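Local coordinates for PTS system, IIabc component (Clostridium difficile, PDB 3IPJ), which probably serves as the phosphoryl-carrying EIIB domain of a membrane-bound phosphotransferase-system sugar transporter, possibly one specific for trehalose, at residues A[9-14]-A[80-85]; A[19-24]-A[35-40]; A[25-30]-A[74-79]; A[31-36]-A[62-67]. All coordinates share one frame; numbering follows the deposited sequence.

Contact 1. Residues A[9-14]-A[80-85]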
loop_
_atom_site.group_PDB
_atom_site.type_symbol
_atom_site.label_atom_id
_atom_site.label_comp_id
_atom_site.label_asym_id
_atom_site.label_seq_id
_atom_site.Cartn_x
_atom_site.Cartn_y
_atom_site.Cartn_z
ATOM N N ILE A 9 -4.350 7.178 -5.737
ATOM C CA ILE A 9 -4.283 5.744 -5.498
ATOM C C ILE A 9 -3.946 5.424 -4.010
ATOM O O ILE A 9 -4.639 4.652 -3.375
ATOM C CB ILE A 9 -3.231 5.069 -6.458
ATOM C CG1 ILE A 9 -3.620 5.322 -7.955
ATOM C CG2 ILE A 9 -3.022 3.563 -6.094
ATOM C CD1 ILE A 9 -2.479 5.079 -9.022
ATOM N N ALA A 10 -2.895 6.016 -3.452
ATOM C CA ALA A 10 -2.538 5.749 -2.049
ATOM C C ALA A 10 -3.733 6.022 -1.183
ATOM O O ALA A 10 -4.066 5.224 -0.300
ATOM C CB ALA A 10 -1.388 6.641 -1.596
ATOM N N ASN A 11 -4.371 7.162 -1.370
ATOM C CA ASN A 11 -5.530 7.481 -0.524
ATOM C C ASN A 11 -6.707 6.537 -0.687
ATOM O O ASN A 11 -7.368 6.179 0.320
ATOM C CB ASN A 11 -5.939 8.955 -0.641
ATOM C CG ASN A 11 -5.134 9.820 0.311
ATOM O OD1 ASN A 11 -4.201 10.450 -0.108
ATOM N ND2 ASN A 11 -5.453 9.779 1.632
ATOM N N GLU A 12 -6.979 6.145 -1.935
ATOM C CA GLU A 12 -8.084 5.209 -2.179
ATOM C C GLU A 12 -7.748 3.904 -1.497
ATOM O O GLU A 12 -8.618 3.299 -0.847
ATOM C CB GLU A 12 -8.353 4.995 -3.648
ATOM C CG GLU A 12 -9.072 6.238 -4.202
ATOM C CD GLU A 12 -9.365 6.274 -5.745
ATOM O OE1 GLU A 12 -9.601 5.185 -6.338
ATOM O OE2 GLU A 12 -9.425 7.431 -6.354
ATOM N N LEU A 13 -6.493 3.450 -1.643
ATOM C CA LEU A 13 -6.075 2.193 -1.018
ATOM C C LEU A 13 -6.242 2.257 0.507
ATOM O O LEU A 13 -6.868 1.336 1.091
ATOM C CB LEU A 13 -4.637 1.822 -1.448
ATOM C CG LEU A 13 -4.577 1.378 -2.905
ATOM C CD1 LEU A 13 -3.092 1.070 -3.326
ATOM C CD2 LEU A 13 -5.544 0.243 -3.239
ATOM N N ILE A 14 -5.723 3.317 1.146
ATOM C CA ILE A 14 -5.827 3.460 2.626
ATOM C C ILE A 14 -7.324 3.454 3.014
ATOM O O ILE A 14 -7.712 2.793 4.010
ATOM C CB ILE A 14 -5.182 4.776 3.209
ATOM C CG1 ILE A 14 -3.730 5.024 2.773
ATOM C CG2 ILE A 14 -5.216 4.763 4.710
ATOM C CD1 ILE A 14 -2.925 3.852 2.729
ATOM N N GLU A 80 4.301 7.027 2.437
ATOM C CA GLU A 80 5.383 7.438 3.353
ATOM C C GLU A 80 5.158 8.794 4.079
ATOM O O GLU A 80 5.766 9.026 5.126
ATOM C CB GLU A 80 6.730 7.519 2.621
ATOM C CG GLU A 80 7.574 6.230 2.555
ATOM C CD GLU A 80 8.905 6.319 1.717
ATOM O OE1 GLU A 80 8.928 6.857 0.562
ATOM O OE2 GLU A 80 9.929 5.773 2.240
ATOM N N LYS A 81 4.347 9.707 3.534
ATOM C CA LYS A 81 4.128 10.995 4.202
ATOM C C LYS A 81 2.884 10.924 5.100
ATOM O O LYS A 81 2.674 11.756 5.982
ATOM C CB LYS A 81 3.987 12.140 3.186
ATOM C CG LYS A 81 4.988 12.146 2.041
ATOM C CD LYS A 81 4.414 12.965 0.857
ATOM C CE LYS A 81 5.310 12.996 -0.407
ATOM N NZ LYS A 81 4.647 13.801 -1.544
ATOM N N MET A 82 2.064 9.907 4.861
ATOM C CA MET A 82 0.784 9.781 5.516
ATOM C C MET A 82 0.965 9.431 7.007
ATOM O O MET A 82 0.030 9.527 7.791
ATOM C CB MET A 82 -0.072 8.733 4.773
ATOM C CG MET A 82 -0.620 9.169 3.393
ATOM S SD MET A 82 -1.631 7.891 2.591
ATOM C CE MET A 82 -1.867 8.743 1.070
ATOM N N GLY A 83 2.166 9.027 7.407
ATOM C CA GLY A 83 2.422 8.764 8.809
ATOM C C GLY A 83 2.203 7.328 9.288
ATOM O O GLY A 83 2.477 6.988 10.443
ATOM N N LEU A 84 1.690 6.456 8.430
ATOM C CA LEU A 84 1.513 5.075 8.858
ATOM C C LEU A 84 2.929 4.518 9.093
ATOM O O LEU A 84 3.930 5.158 8.699
ATOM C CB LEU A 84 0.725 4.276 7.817
ATOM C CG LEU A 84 -0.542 4.987 7.295
ATOM C CD1 LEU A 84 -0.176 6.327 6.829
ATOM C CD2 LEU A 84 -1.155 4.314 6.130
ATOM N N LYS A 85 3.022 3.383 9.785
ATOM C CA LYS A 85 4.257 2.653 9.947
ATOM C C LYS A 85 4.670 2.063 8.575
ATOM O O LYS A 85 4.195 1.008 8.167
ATOM C CB LYS A 85 3.997 1.549 10.993
ATOM C CG LYS A 85 5.192 0.867 11.642
ATOM C CD LYS A 85 4.731 0.002 12.871
ATOM C CE LYS A 85 5.662 -1.241 13.154
ATOM N NZ LYS A 85 7.077 -0.982 13.677
#

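Contact 2. Residues A[19-24]-A[35-40]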
loop_
_atom_site.group_PDB
_atom_site.type_symbol
_atom_site.label_atom_id
_atom_site.label_comp_id
_atom_site.label_asym_id
_atom_site.label_seq_id
_atom_site.Cartn_x
_atom_site.Cartn_y
_atom_site.Cartn_z
ATOM N N GLU A 19 -7.708 2.949 7.689
ATOM C CA GLU A 19 -6.441 3.439 8.229
ATOM C C GLU A 19 -5.948 2.672 9.491
ATOM O O GLU A 19 -4.755 2.344 9.644
ATOM C CB GLU A 19 -6.526 4.925 8.529
ATOM C CG GLU A 19 -5.232 5.428 9.122
ATOM C CD GLU A 19 -5.359 6.733 9.955
ATOM O OE1 GLU A 19 -6.245 7.620 9.639
ATOM O OE2 GLU A 19 -4.512 6.847 10.926
ATOM N N ASP A 20 -6.875 2.407 10.410
ATOM C CA ASP A 20 -6.493 1.793 11.678
ATOM C C ASP A 20 -6.521 0.256 11.556
ATOM O O ASP A 20 -6.283 -0.461 12.540
ATOM C CB ASP A 20 -7.271 2.394 12.888
ATOM C CG ASP A 20 -8.700 1.858 13.044
ATOM O OD1 ASP A 20 -9.209 1.157 12.099
ATOM O OD2 ASP A 20 -9.328 2.133 14.135
ATOM N N ASN A 21 -6.739 -0.225 10.318
ATOM C CA ASN A 21 -6.594 -1.654 10.019
ATOM C C ASN A 21 -5.148 -1.999 9.553
ATOM O O ASN A 21 -4.860 -3.163 9.226
ATOM C CB ASN A 21 -7.628 -2.070 8.931
ATOM C CG ASN A 21 -7.830 -3.641 8.774
ATOM O OD1 ASN A 21 -7.563 -4.413 9.695
ATOM N ND2 ASN A 21 -8.357 -4.059 7.609
ATOM N N ILE A 22 -4.263 -1.000 9.501
ATOM C CA ILE A 22 -2.913 -1.165 8.936
ATOM C C ILE A 22 -1.936 -1.327 10.079
ATOM O O ILE A 22 -1.897 -0.455 10.969
ATOM C CB ILE A 22 -2.523 0.076 8.051
ATOM C CG1 ILE A 22 -3.395 0.044 6.727
ATOM C CG2 ILE A 22 -0.945 0.184 7.871
ATOM C CD1 ILE A 22 -3.534 1.313 5.935
ATOM N N ILE A 23 -1.165 -2.416 10.103
ATOM C CA ILE A 23 -0.088 -2.558 11.106
ATOM C C ILE A 23 1.176 -1.836 10.598
ATOM O O ILE A 23 1.756 -0.983 11.304
ATOM C CB ILE A 23 0.225 -4.027 11.376
ATOM C CG1 ILE A 23 -0.999 -4.744 11.945
ATOM C CG2 ILE A 23 1.472 -4.171 12.324
ATOM C CD1 ILE A 23 -0.749 -6.213 12.101
ATOM N N SER A 24 1.595 -2.170 9.358
ATOM C CA SER A 24 2.782 -1.587 8.746
ATOM C C SER A 24 2.726 -1.876 7.249
ATOM O O SER A 24 1.880 -2.660 6.819
ATOM C CB SER A 24 4.053 -2.200 9.384
ATOM O OG SER A 24 4.075 -3.610 9.242
ATOM N N MET A 35 0.646 -5.162 6.021
ATOM C CA MET A 35 0.329 -6.085 7.128
ATOM C C MET A 35 -0.941 -5.476 7.737
ATOM O O MET A 35 -0.914 -4.302 8.172
ATOM C CB MET A 35 1.449 -6.128 8.155
ATOM C CG MET A 35 2.742 -6.656 7.548
ATOM S SD MET A 35 2.679 -8.458 7.276
ATOM C CE MET A 35 3.743 -8.954 8.599
ATOM N N VAL A 36 -2.057 -6.237 7.703
ATOM C CA VAL A 36 -3.342 -5.740 8.177
ATOM C C VAL A 36 -3.814 -6.519 9.449
ATOM O O VAL A 36 -3.468 -7.669 9.656
ATOM C CB VAL A 36 -4.401 -5.771 7.050
ATOM C CG1 VAL A 36 -4.051 -4.746 5.932
ATOM C CG2 VAL A 36 -4.627 -7.232 6.460
ATOM N N LYS A 37 -4.616 -5.851 10.278
ATOM C CA LYS A 37 -5.231 -6.455 11.443
ATOM C C LYS A 37 -6.338 -7.462 11.096
ATOM O O LYS A 37 -6.413 -8.577 11.639
ATOM C CB LYS A 37 -5.749 -5.362 12.394
ATOM C CG LYS A 37 -4.619 -4.363 12.801
ATOM C CD LYS A 37 -5.174 -3.263 13.657
ATOM C CE LYS A 37 -4.309 -1.990 13.647
ATOM N NZ LYS A 37 -4.923 -1.044 14.656
ATOM N N ASP A 38 -7.186 -7.087 10.161
ATOM C CA ASP A 38 -8.351 -7.906 9.767
ATOM C C ASP A 38 -8.582 -7.853 8.230
ATOM O O ASP A 38 -9.171 -6.895 7.688
ATOM C CB ASP A 38 -9.563 -7.355 10.544
ATOM C CG ASP A 38 -10.825 -8.159 10.372
ATOM O OD1 ASP A 38 -10.766 -9.263 9.794
ATOM O OD2 ASP A 38 -11.880 -7.677 10.868
ATOM N N ARG A 39 -8.127 -8.895 7.525
ATOM C CA ARG A 39 -8.384 -8.953 6.105
ATOM C C ARG A 39 -9.891 -9.000 5.753
ATOM O O ARG A 39 -10.291 -8.545 4.693
ATOM C CB ARG A 39 -7.626 -10.132 5.427
ATOM C CG ARG A 39 -8.244 -11.470 5.557
ATOM C CD ARG A 39 -9.335 -11.632 4.538
ATOM N NE ARG A 39 -8.867 -11.842 3.166
ATOM C CZ ARG A 39 -9.052 -11.012 2.141
ATOM N NH1 ARG A 39 -9.618 -9.819 2.321
ATOM N NH2 ARG A 39 -8.638 -11.368 0.934
ATOM N N GLU A 40 -10.693 -9.551 6.660
ATOM C CA GLU A 40 -12.079 -9.882 6.391
ATOM C C GLU A 40 -12.996 -8.671 6.333
ATOM O O GLU A 40 -14.210 -8.829 6.068
ATOM C CB GLU A 40 -12.618 -10.877 7.451
ATOM C CG GLU A 40 -12.041 -12.234 7.256
ATOM C CD GLU A 40 -12.148 -13.096 8.516
ATOM O OE1 GLU A 40 -12.850 -12.727 9.497
ATOM O OE2 GLU A 40 -11.494 -14.168 8.517
#

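Contact 3. Residues A[25-30]-A[74-79]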
loop_
_atom_site.group_PDB
_atom_site.type_symbol
_atom_site.label_atom_id
_atom_site.label_comp_id
_atom_site.label_asym_id
_atom_site.label_seq_id
_atom_site.Cartn_x
_atom_site.Cartn_y
_atom_site.Cartn_z
ATOM N N ILE A 25 3.603 -1.210 6.471
ATOM C CA ILE A 25 3.551 -1.216 5.056
ATOM C C ILE A 25 4.958 -1.249 4.565
ATOM O O ILE A 25 5.787 -0.557 5.115
ATOM C CB ILE A 25 2.999 0.153 4.505
ATOM C CG1 ILE A 25 1.730 0.567 5.269
ATOM C CG2 ILE A 25 2.791 0.075 2.969
ATOM C CD1 ILE A 25 1.485 2.103 5.379
ATOM N N THR A 26 5.229 -2.057 3.524
ATOM C CA THR A 26 6.483 -1.991 2.749
ATOM C C THR A 26 6.136 -2.313 1.304
ATOM O O THR A 26 4.950 -2.280 0.919
ATOM C CB THR A 26 7.548 -2.958 3.257
ATOM O OG1 THR A 26 8.818 -2.602 2.665
ATOM C CG2 THR A 26 7.115 -4.455 2.997
ATOM N N HIS A 27 7.137 -2.653 0.511
ATOM C CA HIS A 27 6.878 -2.959 -0.876
ATOM C C HIS A 27 7.953 -3.842 -1.451
ATOM O O HIS A 27 9.005 -3.965 -0.865
ATOM C CB HIS A 27 6.698 -1.644 -1.725
ATOM C CG HIS A 27 7.996 -0.968 -2.077
ATOM N ND1 HIS A 27 8.585 0.002 -1.284
ATOM C CD2 HIS A 27 8.833 -1.167 -3.115
ATOM C CE1 HIS A 27 9.717 0.387 -1.832
ATOM N NE2 HIS A 27 9.895 -0.313 -2.939
ATOM N N CYS A 28 7.695 -4.501 -2.571
ATOM C CA CYS A 28 8.789 -5.152 -3.316
ATOM C C CYS A 28 8.842 -4.441 -4.682
ATOM O O CYS A 28 8.415 -3.277 -4.823
ATOM C CB CYS A 28 8.618 -6.688 -3.460
ATOM S SG CYS A 28 7.096 -7.194 -4.379
ATOM N N ALA A 29 9.348 -5.135 -5.704
ATOM C CA ALA A 29 9.554 -4.482 -6.982
ATOM C C ALA A 29 8.238 -4.218 -7.630
ATOM O O ALA A 29 8.166 -3.329 -8.479
ATOM C CB ALA A 29 10.487 -5.352 -7.903
ATOM N N THR A 30 7.198 -5.002 -7.289
ATOM C CA THR A 30 5.936 -4.861 -8.043
ATOM C C THR A 30 4.745 -4.736 -7.113
ATOM O O THR A 30 3.662 -4.371 -7.579
ATOM C CB THR A 30 5.727 -6.037 -9.001
ATOM O OG1 THR A 30 5.769 -7.251 -8.227
ATOM C CG2 THR A 30 6.891 -6.068 -9.969
ATOM N N LYS A 74 6.290 4.932 -6.477
ATOM C CA LYS A 74 5.665 6.251 -6.509
ATOM C C LYS A 74 4.469 6.267 -5.562
ATOM O O LYS A 74 4.206 7.269 -4.886
ATOM C CB LYS A 74 5.242 6.599 -7.933
ATOM C CG LYS A 74 6.490 6.630 -8.847
ATOM C CD LYS A 74 6.157 6.753 -10.399
ATOM C CE LYS A 74 7.446 6.503 -11.294
ATOM N NZ LYS A 74 8.362 7.645 -11.490
ATOM N N VAL A 75 3.764 5.132 -5.481
ATOM C CA VAL A 75 2.638 5.012 -4.515
ATOM C C VAL A 75 3.207 4.878 -3.105
ATOM O O VAL A 75 2.705 5.506 -2.138
ATOM C CB VAL A 75 1.703 3.850 -4.857
ATOM C CG1 VAL A 75 0.667 3.562 -3.717
ATOM C CG2 VAL A 75 1.030 4.176 -6.207
ATOM N N TYR A 76 4.292 4.124 -2.989
ATOM C CA TYR A 76 4.876 3.973 -1.666
ATOM C C TYR A 76 5.316 5.369 -1.108
ATOM O O TYR A 76 5.109 5.684 0.062
ATOM C CB TYR A 76 6.008 2.951 -1.756
ATOM C CG TYR A 76 6.528 2.631 -0.412
ATOM C CD1 TYR A 76 5.772 1.880 0.484
ATOM C CD2 TYR A 76 7.788 3.081 -0.006
ATOM C CE1 TYR A 76 6.259 1.577 1.787
ATOM C CE2 TYR A 76 8.259 2.783 1.296
ATOM C CZ TYR A 76 7.472 2.032 2.148
ATOM O OH TYR A 76 7.899 1.756 3.370
ATOM N N ALA A 77 5.938 6.193 -1.955
ATOM C CA ALA A 77 6.421 7.517 -1.569
ATOM C C ALA A 77 5.274 8.477 -1.072
ATOM O O ALA A 77 5.468 9.360 -0.191
ATOM C CB ALA A 77 7.218 8.137 -2.745
ATOM N N GLU A 78 4.069 8.294 -1.618
ATOM C CA GLU A 78 2.916 9.014 -1.125
ATOM C C GLU A 78 2.534 8.471 0.257
ATOM O O GLU A 78 2.398 9.229 1.187
ATOM C CB GLU A 78 1.778 8.881 -2.123
ATOM C CG GLU A 78 2.163 9.500 -3.440
ATOM C CD GLU A 78 2.591 10.972 -3.312
ATOM O OE1 GLU A 78 2.183 11.663 -2.333
ATOM O OE2 GLU A 78 3.294 11.465 -4.248
ATOM N N VAL A 79 2.385 7.152 0.392
ATOM C CA VAL A 79 2.012 6.577 1.702
ATOM C C VAL A 79 3.010 6.964 2.807
ATOM O O VAL A 79 2.615 7.217 3.971
ATOM C CB VAL A 79 1.987 5.037 1.644
ATOM C CG1 VAL A 79 1.930 4.470 3.072
ATOM C CG2 VAL A 79 0.856 4.504 0.645
#

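Contact 4. Residues A[31-36]-A[62-67]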
loop_
_atom_site.group_PDB
_atom_site.type_symbol
_atom_site.label_atom_id
_atom_site.label_comp_id
_atom_site.label_asym_id
_atom_site.label_seq_id
_atom_site.Cartn_x
_atom_site.Cartn_y
_atom_site.Cartn_z
ATOM N N ARG A 31 4.910 -5.062 -5.816
ATOM C CA ARG A 31 3.750 -5.052 -4.921
ATOM C C ARG A 31 3.886 -4.136 -3.685
ATOM O O ARG A 31 4.930 -4.047 -3.047
ATOM C CB ARG A 31 3.373 -6.493 -4.474
ATOM C CG ARG A 31 3.398 -7.501 -5.561
ATOM C CD ARG A 31 3.071 -8.859 -4.979
ATOM N NE ARG A 31 2.908 -9.834 -6.078
ATOM C CZ ARG A 31 2.434 -11.087 -5.910
ATOM N NH1 ARG A 31 2.087 -11.526 -4.686
ATOM N NH2 ARG A 31 2.332 -11.910 -6.957
ATOM N N LEU A 32 2.808 -3.460 -3.357
ATOM C CA LEU A 32 2.622 -2.770 -2.074
ATOM C C LEU A 32 2.151 -3.859 -1.091
ATOM O O LEU A 32 1.152 -4.525 -1.324
ATOM C CB LEU A 32 1.574 -1.654 -2.314
ATOM C CG LEU A 32 1.502 -0.613 -1.221
ATOM C CD1 LEU A 32 2.811 0.251 -1.157
ATOM C CD2 LEU A 32 0.240 0.261 -1.436
ATOM N N ARG A 33 2.881 -4.042 0.001
ATOM C CA ARG A 33 2.603 -5.119 0.909
ATOM C C ARG A 33 2.164 -4.543 2.253
ATOM O O ARG A 33 2.952 -3.920 2.954
ATOM C CB ARG A 33 3.841 -5.988 1.017
ATOM C CG ARG A 33 4.075 -6.860 -0.203
ATOM C CD ARG A 33 5.535 -7.315 -0.214
ATOM N NE ARG A 33 5.811 -8.185 -1.356
ATOM C CZ ARG A 33 5.666 -9.510 -1.335
ATOM N NH1 ARG A 33 5.267 -10.101 -0.188
ATOM N NH2 ARG A 33 5.926 -10.251 -2.440
ATOM N N VAL A 34 0.897 -4.747 2.596
ATOM C CA VAL A 34 0.298 -4.126 3.798
ATOM C C VAL A 34 -0.021 -5.202 4.851
ATOM O O VAL A 34 -0.871 -6.075 4.572
ATOM C CB VAL A 34 -1.035 -3.441 3.451
ATOM C CG1 VAL A 34 -1.523 -2.594 4.634
ATOM C CG2 VAL A 34 -0.827 -2.601 2.219
ATOM N N MET A 35 0.646 -5.162 6.021
ATOM C CA MET A 35 0.329 -6.085 7.128
ATOM C C MET A 35 -0.941 -5.476 7.737
ATOM O O MET A 35 -0.914 -4.302 8.172
ATOM C CB MET A 35 1.449 -6.128 8.155
ATOM C CG MET A 35 2.742 -6.656 7.548
ATOM S SD MET A 35 2.679 -8.458 7.276
ATOM C CE MET A 35 3.743 -8.954 8.599
ATOM N N VAL A 36 -2.057 -6.237 7.703
ATOM C CA VAL A 36 -3.342 -5.740 8.177
ATOM C C VAL A 36 -3.814 -6.519 9.449
ATOM O O VAL A 36 -3.468 -7.669 9.656
ATOM C CB VAL A 36 -4.401 -5.771 7.050
ATOM C CG1 VAL A 36 -4.051 -4.746 5.932
ATOM C CG2 VAL A 36 -4.627 -7.232 6.460
ATOM N N GLN A 62 -0.223 -10.658 5.035
ATOM C CA GLN A 62 0.097 -9.587 4.072
ATOM C C GLN A 62 -1.007 -9.436 3.026
ATOM O O GLN A 62 -1.278 -10.369 2.240
ATOM C CB GLN A 62 1.395 -9.900 3.310
ATOM C CG GLN A 62 2.658 -9.724 4.126
ATOM C CD GLN A 62 3.906 -9.937 3.269
ATOM O OE1 GLN A 62 4.821 -10.743 3.616
ATOM N NE2 GLN A 62 3.960 -9.239 2.170
ATOM N N TYR A 63 -1.589 -8.232 2.991
ATOM C CA TYR A 63 -2.488 -7.821 1.907
ATOM C C TYR A 63 -1.641 -7.163 0.766
ATOM O O TYR A 63 -1.086 -6.095 0.953
ATOM C CB TYR A 63 -3.508 -6.831 2.477
ATOM C CG TYR A 63 -4.722 -6.690 1.600
ATOM C CD1 TYR A 63 -5.756 -7.602 1.692
ATOM C CD2 TYR A 63 -4.812 -5.669 0.638
ATOM C CE1 TYR A 63 -6.876 -7.495 0.898
ATOM C CE2 TYR A 63 -5.912 -5.541 -0.194
ATOM C CZ TYR A 63 -6.949 -6.453 -0.059
ATOM O OH TYR A 63 -8.075 -6.349 -0.824
ATOM N N GLN A 64 -1.534 -7.819 -0.408
ATOM C CA GLN A 64 -0.567 -7.435 -1.407
ATOM C C GLN A 64 -1.351 -6.816 -2.582
ATOM O O GLN A 64 -2.321 -7.418 -3.075
ATOM C CB GLN A 64 0.248 -8.635 -1.820
ATOM C CG GLN A 64 0.837 -9.308 -0.595
ATOM C CD GLN A 64 1.728 -10.506 -0.956
ATOM O OE1 GLN A 64 2.046 -10.720 -2.129
ATOM N NE2 GLN A 64 2.132 -11.298 0.058
ATOM N N ILE A 65 -0.947 -5.611 -2.998
ATOM C CA ILE A 65 -1.601 -4.948 -4.089
ATOM C C ILE A 65 -0.588 -4.854 -5.184
ATOM O O ILE A 65 0.456 -4.217 -5.004
ATOM C CB ILE A 65 -1.969 -3.541 -3.686
ATOM C CG1 ILE A 65 -2.933 -3.631 -2.474
ATOM C CG2 ILE A 65 -2.511 -2.752 -4.865
ATOM C CD1 ILE A 65 -2.277 -3.284 -1.199
ATOM N N ILE A 66 -0.865 -5.512 -6.314
ATOM C CA ILE A 66 0.113 -5.528 -7.407
ATOM C C ILE A 66 -0.041 -4.221 -8.203
ATOM O O ILE A 66 -1.108 -3.961 -8.773
ATOM C CB ILE A 66 -0.064 -6.685 -8.376
ATOM C CG1 ILE A 66 -0.295 -8.017 -7.632
ATOM C CG2 ILE A 66 1.155 -6.734 -9.311
ATOM C CD1 ILE A 66 -0.693 -9.206 -8.588
ATOM N N LEU A 67 1.016 -3.401 -8.215
ATOM C CA LEU A 67 1.006 -2.122 -8.935
ATOM C C LEU A 67 1.987 -2.113 -10.135
ATOM O O LEU A 67 1.819 -1.303 -11.064
ATOM C CB LEU A 67 1.348 -0.986 -7.939
ATOM C CG LEU A 67 0.212 -0.710 -6.961
ATOM C CD1 LEU A 67 0.742 0.086 -5.847
ATOM C CD2 LEU A 67 -0.882 0.120 -7.650
#

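Contact 1. Residues A[9-14]-A[80-85]
The side-chain amide of N11 is the flat group that takes part here, and it is met by a methyl: M82 CE rests against it, 3.5 Å from N11 CG. The two side chains pass at a slant, so the amide touches the end of the thioether rather than its length. M82 reaches helix 5-17 because its chain runs extended beyond CG (chi2 -179°, chi3 -175°). This stretches the thioether from the segment after helix 71-79 across to the helix surface. The same methyl presses on A10 CB at 3.4 Å, tighter than usual van der Waals contact, and so lies against two successive residues of one helical turn. One turn further on, I14 lies alongside the thioether in the opposite direction, its CG1 3.6 Å from M82 SD. The tip of the same branch meets a second partner: I14 CD1 and L84 CD2 approach tip to tip at 3.9 Å. G83 lies between the two contributing residues of 80-85; its positive phi of 92° is consistent with a turn of the chain that brings M82 and L84 to the same helix. Contacts outside the pair tie the patch inward, since A10 also packs on V79, and I14 and L84 both touch I22 of strand 22-27. The contact is largely apolar packing near the surface, away from the annotated sites. It joins the first helix to the chain that follows the last helix, on the helical layer of the two-layer alpha/beta fold of glucose-family EIIB domains.

Contact 2. Residues A[19-24]-A[35-40]
A classic beta bulge lies in the hairpin of strands 22-27 and 31-36, at the end away from its turn: I23 and S24 together face M35. I23 N donates to M35 O at 2.7 Å, while S24 N reaches the same oxygen only weakly. The return bond runs from M35 N to S24 O at 2.9 Å. Before the bulge, I22 and V36 form a non-hydrogen-bonded antiparallel pair, and N21 O takes the N-H of K37 at 2.9 Å. N21 then extends the pairing with its side chain. N21 CG is anti to the backbone N (chi1 -165°), which sets the amide edge along the backbone of D38. N21 OD1 accepts from D38 N at 2.7 Å, in the carbonyl plane and on a lone pair. N21 ND2 donates to D38 O at 3.0 Å, a fairly straight bond in the amide plane of N21 although it meets the D38 carbonyl from above that carbonyl's plane. These two bonds hold the amide flat and fix its rotation, and N21 ND2 also donates to I17 O. At the surface, the I23 branch crosses the K37 chain, I23 CG1 lying 3.7 Å from K37 CG. Past D38 the chain curls in an Asx turn, with E40 N bonded to D38 OD1. E40 is a zinc ligand seen in a crystal structure of this protein, though no zinc is bound to this chain. R39 forms a salt bridge with D44, while I22 and V36 pack on I17 of helix 5-17, and V36 also touches Y63 and F58 of the next two strands.

Contact 3. Residues A[25-30]-A[74-79]
H27 and Y76 bring their rings together at an oblique tilt: the centroids are 4.6 Å apart and the planes 52° from each other. One corner of the imidazole comes over one face of the phenol, toward its rim, and the two side chains cross at about a right angle. Y76 is thrown outward toward the strand because its CG is anti to the backbone N (chi1 -173°). Its ring edge meets I25: the methyl I25 CG2 lies near the ring plane, 4.0 Å from Y76 CE1, and the carbonyl oxygen of I25 is also in that plane. Between these neighbours the backbone of T26 comes close, its CA 3.7 Å from Y76 CE1. The contact packs strand 22-27 against helix 71-79 in the alpha/beta sandwich of EIIB domains; the segments run nearly antiparallel at 159°, their axes 9.3 Å apart. One turn along the helix, V79 crosses the end of I25 at a slant, with V79 CG1 3.3 Å from I25 CD1, a tight carbon pair in a buried setting. L32 of the neighbouring strand touches both I25 and Y76, and H27 also packs on V72 and N73 of the helix. Directly after H27 the chain leaves the strand at C28, the predicted phosphocysteine residue and a zinc ligand seen in a crystal structure of this protein. T30 N points back to C28 SG in a weak bond of 3.6 Å.

Contact 4. Residues A[31-36]-A[62-67]
R31 and Q64 make the side-chain hydrogen bond of this strand pair. R31 NH1 donates to Q64 OE1 at 2.7 Å, nearly along the C=O axis and in the guanidinium plane; I66 runs alongside, its CG1 4.0 Å from R31 NE and its CD1 loosely over one face. R33 runs beside Q64, so the Q64 amide lies over one face of its guanidinium, the planes 41° apart; the amide of Q62 sits at the edge. Q64 bonds R31 and lies against R33 by packing alone. Q62 CG in turn meets M35 SD at 3.4 Å. Beneath these groups the strands are held in antiparallel register by two pairs of backbone bonds: L32 N to I65 O (3.0 Å) with I65 N to L32 O (2.9 Å), and V34 N to Y63 O with Y63 N to V34 O. On the other face, V34 CG2 packs on I65 CD1 at 3.8 Å and L32 CB on L67 CD1. Further out, V75 of helix 71-79 touches L32 and L67, and Y63 OH bonds to D44. These are the central strands of the four-stranded EIIB sheet. One face packs on helices; the other carries R31 and R33, with R33 next to the predicted phosphocysteine C28, probably as in related glucose-family domains.

In the fold
All four contacts lie in one small EIIB domain. Contacts 2 and 4 belong to the same antiparallel sheet and share M35 and V36, while contact 3 lays helix 71-79 against the sheet, and contact 1 joins helix 5-17 to the chain that follows helix 71-79. L84 CB of contact 1 meets I25 CD1 of contact 3 at 3.4 Å, and L84 CD2 meets I22 CD1 of contact 2 at 3.8 Å. Contacts 3 and 4, with centres 9 Å apart, frame the predicted active site: T26 O to R33 N and T30 O to L67 N, both 2.9 Å, flank the C28 loop, where C28 SG lies 3.4 Å from R33 NE. Contact 2, centred about 16 Å from contact 3, lies at the far end of the hairpin.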